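Local coordinates for hemolysin-related protein (Vibrio cholerae serotype O1, PDB 6MLT) that probably contributes to biofilm adhesion as a secreted, calcium-binding matrix protein that joins a beta-propeller to a carbohydrate-binding beta-prism lectin domain, at residues I36-N41 / T570-Q575; Y523-D528 / S536-A541; V146-L151 / N574-N579. All blocks are in the same frame, centred on the assembly; numbering follows the deposited sequence.

Interaction 1: I36-N41 / T570-Q575; sequences IVVQLN and TRIWNQ. With CA (calcium ion), chain C.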
loop_
_atom_site.group_PDB
_atom_site.type_symbol
_atom_site.label_atom_id
_atom_site.label_comp_id
_atom_site.label_asym_id
_atom_site.label_seq_id
_atom_site.Cartn_x
_atom_site.Cartn_y
_atom_site.Cartn_z
ATOM N N ILE A 36 -13.963 -11.751 0.482
ATOM C CA ILE A 36 -12.692 -12.085 -0.151
ATOM C C ILE A 36 -12.970 -12.412 -1.608
ATOM O O ILE A 36 -14.006 -13.005 -1.919
ATOM C CB ILE A 36 -12.032 -13.289 0.561
ATOM C CG1 ILE A 36 -11.665 -12.932 2.007
ATOM C CG2 ILE A 36 -10.843 -13.811 -0.208
ATOM C CD1 ILE A 36 -10.798 -11.741 2.148
ATOM N N VAL A 37 -12.040 -12.054 -2.496
ATOM C CA VAL A 37 -12.242 -12.176 -3.939
ATOM C C VAL A 37 -11.059 -12.914 -4.549
ATOM O O VAL A 37 -9.930 -12.409 -4.528
ATOM C CB VAL A 37 -12.418 -10.806 -4.616
ATOM C CG1 VAL A 37 -12.570 -10.966 -6.133
ATOM C CG2 VAL A 37 -13.623 -10.082 -4.039
ATOM N N VAL A 38 -11.326 -14.091 -5.116
ATOM C CA VAL A 38 -10.315 -14.930 -5.753
ATOM C C VAL A 38 -11.004 -15.806 -6.796
ATOM O O VAL A 38 -12.220 -16.018 -6.752
ATOM C CB VAL A 38 -9.569 -15.822 -4.734
ATOM C CG1 VAL A 38 -8.616 -14.997 -3.871
ATOM C CG2 VAL A 38 -10.571 -16.589 -3.861
ATOM N N GLN A 39 -10.210 -16.347 -7.726
ATOM C CA GLN A 39 -10.722 -17.249 -8.759
ATOM C C GLN A 39 -10.903 -18.664 -8.207
ATOM O O GLN A 39 -9.968 -19.240 -7.642
ATOM C CB GLN A 39 -9.759 -17.300 -9.946
ATOM C CG GLN A 39 -9.439 -15.969 -10.600
ATOM C CD GLN A 39 -10.487 -15.528 -11.605
ATOM O OE1 GLN A 39 -11.439 -16.253 -11.900
ATOM N NE2 GLN A 39 -10.310 -14.330 -12.144
ATOM N N LEU A 40 -12.088 -19.251 -8.411
ATOM C CA LEU A 40 -12.367 -20.576 -7.866
ATOM C C LEU A 40 -12.914 -21.591 -8.859
ATOM O O LEU A 40 -13.008 -22.771 -8.500
ATOM C CB LEU A 40 -13.357 -20.470 -6.697
ATOM C CG LEU A 40 -12.858 -19.698 -5.471
ATOM C CD1 LEU A 40 -13.988 -19.533 -4.460
ATOM C CD2 LEU A 40 -11.664 -20.383 -4.827
ATOM N N ASN A 41 -13.273 -21.199 -10.081
ATOM C CA ASN A 41 -13.786 -22.178 -11.033
ATOM C C ASN A 41 -13.399 -21.783 -12.451
ATOM O O ASN A 41 -12.923 -20.676 -12.712
ATOM C CB ASN A 41 -15.307 -22.345 -10.908
ATOM C CG ASN A 41 -16.080 -21.168 -11.469
ATOM O OD1 ASN A 41 -15.860 -20.025 -11.088
ATOM N ND2 ASN A 41 -16.993 -21.449 -12.397
ATOM N N THR A 570 -8.474 -3.762 -8.768
ATOM C CA THR A 570 -7.783 -5.030 -8.572
ATOM C C THR A 570 -8.659 -6.201 -9.014
ATOM O O THR A 570 -9.881 -6.193 -8.850
ATOM C CB THR A 570 -7.403 -5.208 -7.097
ATOM O OG1 THR A 570 -6.674 -6.432 -6.930
ATOM C CG2 THR A 570 -8.640 -5.250 -6.214
ATOM N N ARG A 571 -8.008 -7.225 -9.563
ATOM C CA ARG A 571 -8.670 -8.481 -9.890
ATOM C C ARG A 571 -8.815 -9.407 -8.689
ATOM O O ARG A 571 -9.443 -10.463 -8.813
ATOM C CB ARG A 571 -7.887 -9.238 -10.964
ATOM C CG ARG A 571 -7.668 -8.503 -12.275
ATOM C CD ARG A 571 -8.933 -8.366 -13.089
ATOM N NE ARG A 571 -9.763 -9.571 -13.153
ATOM C CZ ARG A 571 -9.572 -10.591 -13.983
ATOM N NH1 ARG A 571 -8.548 -10.606 -14.827
ATOM N NH2 ARG A 571 -10.416 -11.610 -13.967
ATOM N N ILE A 572 -8.234 -9.058 -7.546
ATOM C CA ILE A 572 -8.126 -9.986 -6.428
ATOM C C ILE A 572 -8.095 -9.185 -5.135
ATOM O O ILE A 572 -7.455 -8.131 -5.055
ATOM C CB ILE A 572 -6.874 -10.880 -6.582
ATOM C CG1 ILE A 572 -6.768 -11.876 -5.428
ATOM C CG2 ILE A 572 -5.604 -10.033 -6.676
ATOM C CD1 ILE A 572 -5.836 -13.038 -5.736
ATOM N N TRP A 573 -8.801 -9.686 -4.124
ATOM C CA TRP A 573 -8.783 -9.103 -2.782
ATOM C C TRP A 573 -8.767 -10.295 -1.829
ATOM O O TRP A 573 -9.814 -10.773 -1.386
ATOM C CB TRP A 573 -9.978 -8.193 -2.551
ATOM C CG TRP A 573 -9.868 -7.372 -1.305
ATOM C CD1 TRP A 573 -9.887 -7.829 -0.022
ATOM C CD2 TRP A 573 -9.735 -5.948 -1.226
ATOM N NE1 TRP A 573 -9.775 -6.776 0.859
ATOM C CE2 TRP A 573 -9.675 -5.610 0.143
ATOM C CE3 TRP A 573 -9.659 -4.928 -2.181
ATOM C CZ2 TRP A 573 -9.549 -4.293 0.583
ATOM C CZ3 TRP A 573 -9.532 -3.615 -1.742
ATOM C CH2 TRP A 573 -9.477 -3.312 -0.368
ATOM N N ASN A 574 -7.569 -10.783 -1.532
ATOM C CA ASN A 574 -7.429 -12.143 -1.039
ATOM C C ASN A 574 -7.354 -12.238 0.478
ATOM O O ASN A 574 -7.381 -13.355 1.009
ATOM C CB ASN A 574 -6.181 -12.781 -1.647
ATOM C CG ASN A 574 -4.917 -12.180 -1.101
ATOM O OD1 ASN A 574 -4.675 -10.981 -1.253
ATOM N ND2 ASN A 574 -4.118 -12.993 -0.436
ATOM N N GLN A 575 -7.268 -11.113 1.184
ATOM C CA GLN A 575 -7.180 -11.126 2.635
ATOM C C GLN A 575 -7.645 -9.775 3.154
ATOM O O GLN A 575 -7.755 -8.802 2.407
ATOM C CB GLN A 575 -5.754 -11.451 3.109
ATOM C CG GLN A 575 -4.702 -10.431 2.712
ATOM C CD GLN A 575 -3.293 -10.833 3.112
ATOM O OE1 GLN A 575 -2.973 -12.023 3.216
ATOM N NE2 GLN A 575 -2.439 -9.844 3.313
HETATM CA CA CA C . -15.475 -17.792 -11.187
HETATM O O HOH W 1 -8.179 -12.874 -10.466
HETATM O O HOH W 2 -13.053 -18.467 -11.448
HETATM O O HOH W 3 -17.719 -17.527 -11.820
#
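Val37 and Trp573 meet as a lone antiparallel bridge through which strand 36-38 of a beta-propeller blade pairs with the irregular segment 570-575, in the C-terminal region of the chain. Two backbone bonds make it: Val37 N donates to Trp573 O (2.8 Å) and Trp573 N to Val37 O (3.0 Å). The Ile36 CA-H also leans on Trp573 O.

Apolar groups flank the bridge. Ile572 holds CG1 anti to its backbone N (chi1 -179°), which sets CG1 3.3 Å from Val37 O; the chain stays extended at chi2, and CD1 comes 3.9 Å from Val38 CG1. Ile36 CD1 lies 3.7 Å from Gln575 CA. The Trp573 indole swings clear of the strand, and its NE1 bonds to Tyr523 OH.

Polar ends meet differently. Gln39 NE2 and Arg571 NH2 are both donors and do not pair; the amide and guanidinium planes stand 89° apart. Asp53 O accepts from Gln39 NE2, Asp528 O from Arg571 NE, and a water links Gln39 NE2 with Arg571 O. Gln39 OE1 accepts from a second water, itself a calcium ligand. Asp43, Val54 and Asp56 bind the same calcium, which Asn41 OD1 ligates at 2.3 Å.

Interaction 2: Y523-D528 / S536-A541; sequences YPVVAD and SLIMVA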
loop_
_atom_site.group_PDB
_atom_site.type_symbol
_atom_site.label_atom_id
_atom_site.label_comp_id
_atom_site.label_asym_id
_atom_site.label_seq_id
_atom_site.Cartn_x
_atom_site.Cartn_y
_atom_site.Cartn_z
ATOM N N TYR A 523 -15.816 -4.361 5.680
ATOM C CA TYR A 523 -15.857 -3.210 4.792
ATOM C C TYR A 523 -16.309 -3.668 3.414
ATOM O O TYR A 523 -16.234 -4.859 3.091
ATOM C CB TYR A 523 -14.495 -2.499 4.708
ATOM C CG TYR A 523 -13.309 -3.404 4.428
ATOM C CD1 TYR A 523 -13.114 -3.955 3.172
ATOM C CD2 TYR A 523 -12.379 -3.696 5.417
ATOM C CE1 TYR A 523 -12.031 -4.794 2.907
ATOM C CE2 TYR A 523 -11.280 -4.530 5.158
ATOM C CZ TYR A 523 -11.122 -5.070 3.896
ATOM O OH TYR A 523 -10.049 -5.885 3.612
ATOM N N PRO A 524 -16.795 -2.752 2.580
ATOM C CA PRO A 524 -17.094 -3.110 1.191
ATOM C C PRO A 524 -15.810 -3.236 0.387
ATOM O O PRO A 524 -14.776 -2.653 0.723
ATOM C CB PRO A 524 -17.950 -1.938 0.686
ATOM C CG PRO A 524 -18.219 -1.072 1.891
ATOM C CD PRO A 524 -17.121 -1.350 2.862
ATOM N N VAL A 525 -15.892 -4.005 -0.695
ATOM C CA VAL A 525 -14.744 -4.296 -1.554
ATOM C C VAL A 525 -15.106 -3.978 -2.997
ATOM O O VAL A 525 -16.180 -4.364 -3.473
ATOM C CB VAL A 525 -14.309 -5.768 -1.424
ATOM C CG1 VAL A 525 -13.364 -6.181 -2.564
ATOM C CG2 VAL A 525 -13.658 -5.999 -0.059
ATOM N N VAL A 526 -14.201 -3.304 -3.701
ATOM C CA VAL A 526 -14.299 -3.145 -5.147
ATOM C C VAL A 526 -13.290 -4.082 -5.791
ATOM O O VAL A 526 -12.111 -4.102 -5.408
ATOM C CB VAL A 526 -14.055 -1.690 -5.576
ATOM C CG1 VAL A 526 -14.001 -1.579 -7.101
ATOM C CG2 VAL A 526 -15.152 -0.787 -5.017
ATOM N N ALA A 527 -13.749 -4.857 -6.767
ATOM C CA ALA A 527 -12.859 -5.718 -7.529
ATOM C C ALA A 527 -13.398 -5.884 -8.939
ATOM O O ALA A 527 -14.616 -5.933 -9.152
ATOM C CB ALA A 527 -12.698 -7.088 -6.869
ATOM N N ASP A 528 -12.473 -5.972 -9.895
ATOM C CA ASP A 528 -12.794 -6.200 -11.303
ATOM C C ASP A 528 -12.853 -7.707 -11.508
ATOM O O ASP A 528 -11.842 -8.363 -11.766
ATOM C CB ASP A 528 -11.760 -5.544 -12.209
ATOM C CG ASP A 528 -12.084 -5.707 -13.685
ATOM O OD1 ASP A 528 -13.086 -6.385 -14.008
ATOM O OD2 ASP A 528 -11.338 -5.153 -14.525
ATOM N N SER A 536 -16.785 -4.334 -9.889
ATOM C CA SER A 536 -17.970 -4.621 -9.094
ATOM C C SER A 536 -17.740 -4.147 -7.664
ATOM O O SER A 536 -16.617 -4.199 -7.148
ATOM C CB SER A 536 -18.286 -6.117 -9.076
ATOM O OG SER A 536 -18.424 -6.643 -10.382
ATOM N N LEU A 537 -18.814 -3.684 -7.031
ATOM C CA LEU A 537 -18.812 -3.246 -5.639
ATOM C C LEU A 537 -19.528 -4.301 -4.798
ATOM O O LEU A 537 -20.732 -4.525 -4.974
ATOM C CB LEU A 537 -19.508 -1.896 -5.498
ATOM C CG LEU A 537 -19.898 -1.457 -4.083
ATOM C CD1 LEU A 537 -18.676 -1.344 -3.186
ATOM C CD2 LEU A 537 -20.657 -0.138 -4.126
ATOM N N ILE A 538 -18.793 -4.924 -3.878
ATOM C CA ILE A 538 -19.263 -6.079 -3.112
ATOM C C ILE A 538 -19.414 -5.676 -1.651
ATOM O O ILE A 538 -18.472 -5.136 -1.056
ATOM C CB ILE A 538 -18.285 -7.260 -3.234
ATOM C CG1 ILE A 538 -18.072 -7.637 -4.704
ATOM C CG2 ILE A 538 -18.796 -8.474 -2.434
ATOM C CD1 ILE A 538 -16.636 -7.930 -5.059
ATOM N N MET A 539 -20.569 -5.980 -1.055
ATOM C CA MET A 539 -20.789 -5.686 0.352
ATOM C C MET A 539 -21.622 -6.785 0.996
ATOM O O MET A 539 -22.407 -7.471 0.334
ATOM C CB MET A 539 -21.472 -4.322 0.546
ATOM C CG MET A 539 -22.870 -4.224 -0.011
ATOM S SD MET A 539 -23.476 -2.520 -0.036
ATOM C CE MET A 539 -22.471 -1.834 -1.352
ATOM N N VAL A 540 -21.442 -6.944 2.302
ATOM C CA VAL A 540 -22.139 -7.972 3.066
ATOM C C VAL A 540 -23.172 -7.304 3.962
ATOM O O VAL A 540 -23.041 -6.132 4.329
ATOM C CB VAL A 540 -21.145 -8.827 3.878
ATOM C CG1 VAL A 540 -20.093 -9.418 2.952
ATOM C CG2 VAL A 540 -20.486 -7.995 4.980
ATOM N N ALA A 541 -24.212 -8.058 4.307
ATOM C CA ALA A 541 -25.338 -7.502 5.038
ATOM C C ALA A 541 -25.908 -8.534 5.995
ATOM O O ALA A 541 -25.796 -9.748 5.781
ATOM C CB ALA A 541 -26.442 -7.021 4.090
HETATM O O HOH W 4 -19.000 -5.351 3.032
#
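Val525 O is gripped by Ile538 N at 2.7 Å, while the CA-H of Leu537 closes on the same oxygen more loosely. The pair is completed by Val525 N, which donates to Ile538 O at 2.8 Å. Two residues along, Ala527 and Ser536 repeat the pattern: Ala527 N bonds to Ser536 O, and Ser536 N reaches Ala527 O at 2.8 Å. Between these hydrogen-bonded pairs lies the non-hydrogen-bonded pair Val526 and Leu537, where Val526 CA sits 3.2 Å from Ser536 O in a CA-H...O contact. The short strands run antiparallel, 150° apart in direction.

On the face of Val526 and Leu537, the leucine does the touching. Its CG stands anti to the backbone N (chi1 165°), and with chi2 near 60° it brings CD1 to 4.0 Å from both Val526 CG2 and Pro524 CB; Leu492 of strand 490-494 touches all three residues. On the other face Ile538 points its CD1 across the pair, 4.5 Å from Val525 CG1 and 4.4 Å from Ala527 CB, with Val554 and Val556 packed against it.

Beyond Pro524 direct pairing gives way to water, which accepts from Val540 N and gives a weak bond to Tyr523 O. At the opposite end Asp528 holds the connecting loop, its carboxylate oxygens taking Gly531 N and Asn533 N. Ser536 OG is bonded to Lys16 NZ, from strand 13-19 at the far side of the same sheet. Such a hairpin, continued by strand 553-559 and finished by the N-terminal strand 13-19, makes a four-stranded antiparallel blade consistent with the "velcro" closure of a beta-propeller, with strands from both ends of the chain.

Interaction 3: V146-L151 / N574-N579; sequences VGDIAL and NQYAFN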
loop_
_atom_site.group_PDB
_atom_site.type_symbol
_atom_site.label_atom_id
_atom_site.label_comp_id
_atom_site.label_asym_id
_atom_site.label_seq_id
_atom_site.Cartn_x
_atom_site.Cartn_y
_atom_site.Cartn_z
ATOM N N VAL A 146 -8.411 -17.228 17.349
ATOM C CA VAL A 146 -9.268 -16.738 16.279
ATOM C C VAL A 146 -8.953 -15.269 16.033
ATOM O O VAL A 146 -9.003 -14.451 16.958
ATOM C CB VAL A 146 -10.756 -16.924 16.625
ATOM C CG1 VAL A 146 -11.650 -16.263 15.589
ATOM C CG2 VAL A 146 -11.084 -18.410 16.740
ATOM N N GLY A 147 -8.657 -14.939 14.784
ATOM C CA GLY A 147 -8.479 -13.553 14.401
ATOM C C GLY A 147 -8.213 -13.444 12.919
ATOM O O GLY A 147 -8.521 -14.355 12.147
ATOM N N ASP A 148 -7.635 -12.319 12.522
ATOM C CA ASP A 148 -7.279 -12.140 11.126
ATOM C C ASP A 148 -6.165 -13.103 10.742
ATOM O O ASP A 148 -5.364 -13.541 11.576
ATOM C CB ASP A 148 -6.844 -10.697 10.866
ATOM C CG ASP A 148 -6.668 -10.388 9.380
ATOM O OD1 ASP A 148 -7.257 -11.109 8.543
ATOM O OD2 ASP A 148 -5.941 -9.420 9.049
ATOM N N ILE A 149 -6.140 -13.455 9.461
ATOM C CA ILE A 149 -5.081 -14.266 8.882
ATOM C C ILE A 149 -4.515 -13.509 7.691
ATOM O O ILE A 149 -5.272 -13.040 6.833
ATOM C CB ILE A 149 -5.595 -15.652 8.454
ATOM C CG1 ILE A 149 -6.067 -16.431 9.687
ATOM C CG2 ILE A 149 -4.514 -16.411 7.712
ATOM C CD1 ILE A 149 -6.728 -17.750 9.373
ATOM N N ALA A 150 -3.192 -13.376 7.650
ATOM C CA ALA A 150 -2.496 -12.792 6.516
ATOM C C ALA A 150 -1.501 -13.813 5.976
ATOM O O ALA A 150 -0.997 -14.664 6.718
ATOM C CB ALA A 150 -1.778 -11.501 6.899
ATOM N N LEU A 151 -1.232 -13.729 4.677
ATOM C CA LEU A 151 -0.395 -14.696 3.973
ATOM C C LEU A 151 0.766 -13.973 3.309
ATOM O O LEU A 151 0.552 -13.057 2.507
ATOM C CB LEU A 151 -1.211 -15.446 2.922
ATOM C CG LEU A 151 -2.512 -16.067 3.431
ATOM C CD1 LEU A 151 -3.328 -16.603 2.269
ATOM C CD2 LEU A 151 -2.220 -17.166 4.435
ATOM N N ASN A 574 -7.569 -10.783 -1.532
ATOM C CA ASN A 574 -7.429 -12.143 -1.039
ATOM C C ASN A 574 -7.354 -12.238 0.478
ATOM O O ASN A 574 -7.381 -13.355 1.009
ATOM C CB ASN A 574 -6.181 -12.781 -1.647
ATOM C CG ASN A 574 -4.917 -12.180 -1.101
ATOM O OD1 ASN A 574 -4.675 -10.981 -1.253
ATOM N ND2 ASN A 574 -4.118 -12.993 -0.436
ATOM N N GLN A 575 -7.268 -11.113 1.184
ATOM C CA GLN A 575 -7.180 -11.126 2.635
ATOM C C GLN A 575 -7.645 -9.775 3.154
ATOM O O GLN A 575 -7.755 -8.802 2.407
ATOM C CB GLN A 575 -5.754 -11.451 3.109
ATOM C CG GLN A 575 -4.702 -10.431 2.712
ATOM C CD GLN A 575 -3.293 -10.833 3.112
ATOM O OE1 GLN A 575 -2.973 -12.023 3.216
ATOM N NE2 GLN A 575 -2.439 -9.844 3.313
ATOM N N TYR A 576 -7.917 -9.729 4.454
ATOM C CA TYR A 576 -8.423 -8.505 5.066
ATOM C C TYR A 576 -7.381 -7.394 5.035
ATOM O O TYR A 576 -7.723 -6.216 4.870
ATOM C CB TYR A 576 -8.855 -8.809 6.499
ATOM C CG TYR A 576 -9.524 -7.669 7.206
ATOM C CD1 TYR A 576 -8.777 -6.753 7.927
ATOM C CD2 TYR A 576 -10.905 -7.518 7.175
ATOM C CE1 TYR A 576 -9.379 -5.708 8.590
ATOM C CE2 TYR A 576 -11.524 -6.466 7.841
ATOM C CZ TYR A 576 -10.749 -5.572 8.544
ATOM O OH TYR A 576 -11.334 -4.525 9.205
ATOM N N ALA A 577 -6.108 -7.750 5.207
ATOM C CA ALA A 577 -5.002 -6.790 5.164
ATOM C C ALA A 577 -4.433 -6.693 3.747
ATOM O O ALA A 577 -3.248 -6.910 3.491
ATOM C CB ALA A 577 -3.922 -7.190 6.164
ATOM N N PHE A 578 -5.314 -6.338 2.816
ATOM C CA PHE A 578 -4.963 -6.306 1.405
ATOM C C PHE A 578 -4.241 -5.009 1.054
ATOM O O PHE A 578 -4.698 -3.920 1.413
ATOM C CB PHE A 578 -6.214 -6.445 0.539
ATOM C CG PHE A 578 -5.930 -6.317 -0.921
ATOM C CD1 PHE A 578 -5.410 -7.383 -1.628
ATOM C CD2 PHE A 578 -6.139 -5.118 -1.580
ATOM C CE1 PHE A 578 -5.129 -7.261 -2.973
ATOM C CE2 PHE A 578 -5.856 -4.992 -2.927
ATOM C CZ PHE A 578 -5.352 -6.055 -3.620
ATOM N N ASN A 579 -3.130 -5.127 0.324
ATOM C CA ASN A 579 -2.418 -3.952 -0.174
ATOM C C ASN A 579 -1.592 -4.286 -1.414
ATOM O O ASN A 579 -0.482 -3.770 -1.583
ATOM C CB ASN A 579 -1.522 -3.356 0.918
ATOM C CG ASN A 579 -0.281 -4.186 1.181
ATOM O OD1 ASN A 579 -0.296 -5.406 1.061
ATOM N ND2 ASN A 579 0.810 -3.517 1.537
HETATM O O HOH W 5 -8.015 -12.201 5.871
HETATM O O HOH W 6 -5.197 -10.239 6.493
HETATM O O HOH W 7 0.460 -10.355 3.631
HETATM O O HOH W 8 -1.211 -12.379 0.379
#
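Between Ala150 and Gln575 the nearest CA atoms are 6.3 Å apart, no backbone-to-backbone bond joins the segments, and one side chain spans the interval. Gln575 sets CG between its backbone N and carbonyl carbon (chi1 63°) and runs extended from there. Its OE1 takes the Leu151 N-H at 2.8 Å, with the donor tilted 19° from the carbonyl plane. NE2 gives one bond back to Ala577 O (3.0 Å) and another to a water that also donates to Leu151 O. Bonds at both OE1 and NE2 thus fix the rotation of the amide. Ala577, whose carbonyl receives this bond, is the centre of an inverse gamma turn.

Asp148 meets the other half of the segment by contact and through water. Its OD1 rests 3.5 Å from Tyr576 CB, and the carboxylate stands steeply to the phenol ring, their planes 75° apart. Tyr576 N and Ala577 N each donate to a water beside this carboxylate. The Tyr576 hydroxyl turns elsewhere, to Trp521 O. Asp148 and strand 150-152 lie within the FG-GAP-like region, consistent with a propeller blade meeting the C-terminal region largely through a glutamine amide and bridging waters.

In the fold
All three contacts are buried, yet their chemistry changes with place. Interaction 2 lies within a single blade and relies on regular sheet pairing with apolar faces. Interactions 1 and 3 instead fasten one segment of the C-terminal region to two other blades, sharing Asn574 and Gln575; pairing shrinks to a single bridge in the first and yields to an amide and waters in the third. The segment also binds the hairpin: Arg571 NE and Thr570 O reach Asp528 O and N, and Tyr523 OH meets Tyr576 O at 2.7 Å. Of the three, only interaction 1 includes a calcium ligand. Together they illustrate how an irregular segment late in the chain can tie sequence-distant propeller blades together.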